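Local coordinates for protein phosphonate monoester hydrolase (Ruegeria pomeroyi, PDB 4UPK) that belongs to the sulfatase family of the alkaline phosphatase clan, hydrolases built on an alpha/beta fold around a central mixed beta-sheet, at residues Ile392-Thr397 against Val410-Arg416. Numbering follows the deposited sequence.
Sequences IDLMPT and VDGRSLR
Two side chains of 392-397, D393 and T397, each receive a backbone N-H from the loop 410-416, which runs beside the opening of helix 394-402 in the alpha/beta fold of the sulfatase family. R413 N donates to D393 OD1 over 3.1 Å; the bond is nearly straight (171°) but meets the oxygen from above the carboxylate plane. D393 OD1 also forms a salt bridge with R428, and OD2 accepts from E390 N, so that three groups fix the carboxylate's rotation. One helical turn on, L415 N reaches T397 OG1 at 2.8 Å; with OG1 beside its own backbone N (chi1 -55°), the hydroxyl oxygen meets this N-H and links the helix to the loop. T397 OG1 also lies very close to D393 O, a separation too short to weigh as an ordinary bond. S414 OG accepts from R416 N, a capping bond at the turn leading into helix 416-419, and is also hydrogen-bonded to D400.

Just ahead of the D393-R413 bond, G412 CA lies 3.3 Å from I392 O in a nearly linear CA-H...O contact, and I392 CD1 reaches over G412 N at 3.5 Å. P396 sets its ring against the peptide chain, CG being 3.6 Å from G412 C, while CD meets V410 CG1. L415 crosses D393 at about a right angle and continues onto F72, L372 and I374 of the central sheet, joining the loop to the hydrophobic core. At the other end of the contact, the extended side chain of M395 places its CE 3.7 Å from V410 CG2.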
# COMPACT_ATOMS: atom_id res chain seq x y z
N ILE A 392 -22.07 -14.54 -12.17
CA ILE A 392 -20.89 -14.70 -11.32
C ILE A 392 -20.12 -16.00 -11.59
O ILE A 392 -19.00 -16.15 -11.12
CB ILE A 392 -21.27 -14.54 -9.82
CG1 ILE A 392 -22.33 -15.60 -9.39
CG2 ILE A 392 -21.72 -13.11 -9.54
CD1 ILE A 392 -22.45 -15.80 -7.90
N ASP A 393 -20.72 -16.93 -12.37
CA ASP A 393 -20.13 -18.21 -12.76
C ASP A 393 -19.14 -18.09 -13.93
O ASP A 393 -18.44 -19.05 -14.23
CB ASP A 393 -21.24 -19.21 -13.14
CG ASP A 393 -22.22 -19.57 -12.05
OD1 ASP A 393 -21.90 -19.32 -10.85
OD2 ASP A 393 -23.29 -20.11 -12.38
N LEU A 394 -19.07 -16.92 -14.57
CA LEU A 394 -18.20 -16.73 -15.74
C LEU A 394 -16.71 -16.62 -15.40
O LEU A 394 -15.91 -17.37 -15.94
CB LEU A 394 -18.72 -15.58 -16.61
CG LEU A 394 -19.77 -15.91 -17.69
CD1 LEU A 394 -21.01 -16.57 -17.12
CD2 LEU A 394 -20.19 -14.66 -18.40
N MET A 395 -16.35 -15.72 -14.46
CA MET A 395 -14.97 -15.54 -13.99
C MET A 395 -14.36 -16.90 -13.53
O MET A 395 -13.31 -17.25 -14.05
CB MET A 395 -14.86 -14.43 -12.90
CG MET A 395 -13.67 -14.62 -11.96
SD MET A 395 -13.32 -13.15 -11.01
CE MET A 395 -11.74 -13.55 -10.31
N PRO A 396 -15.01 -17.69 -12.62
CA PRO A 396 -14.41 -18.98 -12.21
C PRO A 396 -14.28 -20.01 -13.33
O PRO A 396 -13.36 -20.83 -13.28
CB PRO A 396 -15.31 -19.45 -11.06
CG PRO A 396 -16.60 -18.79 -11.30
CD PRO A 396 -16.26 -17.44 -11.87
N THR A 397 -15.14 -19.95 -14.37
CA THR A 397 -15.06 -20.84 -15.52
C THR A 397 -13.75 -20.59 -16.31
O THR A 397 -13.04 -21.54 -16.66
CB THR A 397 -16.30 -20.69 -16.39
OG1 THR A 397 -17.47 -20.90 -15.60
CG2 THR A 397 -16.31 -21.65 -17.59
N VAL A 410 -14.64 -15.19 -4.66
CA VAL A 410 -15.55 -15.52 -5.76
C VAL A 410 -16.71 -16.39 -5.28
O VAL A 410 -16.51 -17.53 -4.82
CB VAL A 410 -14.79 -16.09 -7.00
CG1 VAL A 410 -15.73 -16.59 -8.08
CG2 VAL A 410 -13.82 -15.06 -7.58
N ASP A 411 -17.93 -15.84 -5.37
CA ASP A 411 -19.19 -16.51 -5.00
C ASP A 411 -19.65 -17.50 -6.07
O ASP A 411 -20.35 -18.46 -5.74
CB ASP A 411 -20.29 -15.47 -4.76
CG ASP A 411 -20.06 -14.55 -3.58
OD1 ASP A 411 -19.71 -15.06 -2.49
OD2 ASP A 411 -20.28 -13.33 -3.72
N GLY A 412 -19.30 -17.22 -7.33
CA GLY A 412 -19.65 -18.05 -8.48
C GLY A 412 -18.90 -19.36 -8.53
O GLY A 412 -17.87 -19.52 -7.88
N ARG A 413 -19.44 -20.30 -9.30
CA ARG A 413 -18.88 -21.63 -9.48
C ARG A 413 -18.64 -21.91 -10.96
O ARG A 413 -19.44 -21.52 -11.81
CB ARG A 413 -19.82 -22.69 -8.87
CG ARG A 413 -19.89 -22.65 -7.35
CD ARG A 413 -20.82 -23.70 -6.78
NE ARG A 413 -20.39 -25.07 -7.10
CZ ARG A 413 -21.10 -26.16 -6.83
NH1 ARG A 413 -22.27 -26.06 -6.20
NH2 ARG A 413 -20.67 -27.35 -7.19
N SER A 414 -17.52 -22.57 -11.26
CA SER A 414 -17.13 -22.94 -12.62
C SER A 414 -18.22 -23.74 -13.35
O SER A 414 -18.79 -24.69 -12.80
CB SER A 414 -15.82 -23.74 -12.59
OG SER A 414 -15.40 -24.09 -13.89
N LEU A 415 -18.49 -23.35 -14.60
CA LEU A 415 -19.45 -24.00 -15.48
C LEU A 415 -18.81 -25.11 -16.30
O LEU A 415 -19.49 -25.73 -17.12
CB LEU A 415 -20.10 -22.97 -16.41
CG LEU A 415 -20.95 -21.88 -15.77
CD1 LEU A 415 -21.50 -20.95 -16.83
CD2 LEU A 415 -22.07 -22.46 -14.94
N ARG A 416 -17.50 -25.36 -16.08
CA ARG A 416 -16.72 -26.37 -16.78
C ARG A 416 -17.36 -27.78 -16.79
O ARG A 416 -17.43 -28.33 -17.89
CB ARG A 416 -15.26 -26.39 -16.33
CG ARG A 416 -14.30 -26.73 -17.46
CD ARG A 416 -12.88 -26.67 -16.98
NE ARG A 416 -11.98 -27.32 -17.93
CZ ARG A 416 -10.67 -27.44 -17.73
NH1 ARG A 416 -10.11 -26.95 -16.64
NH2 ARG A 416 -9.92 -28.04 -18.64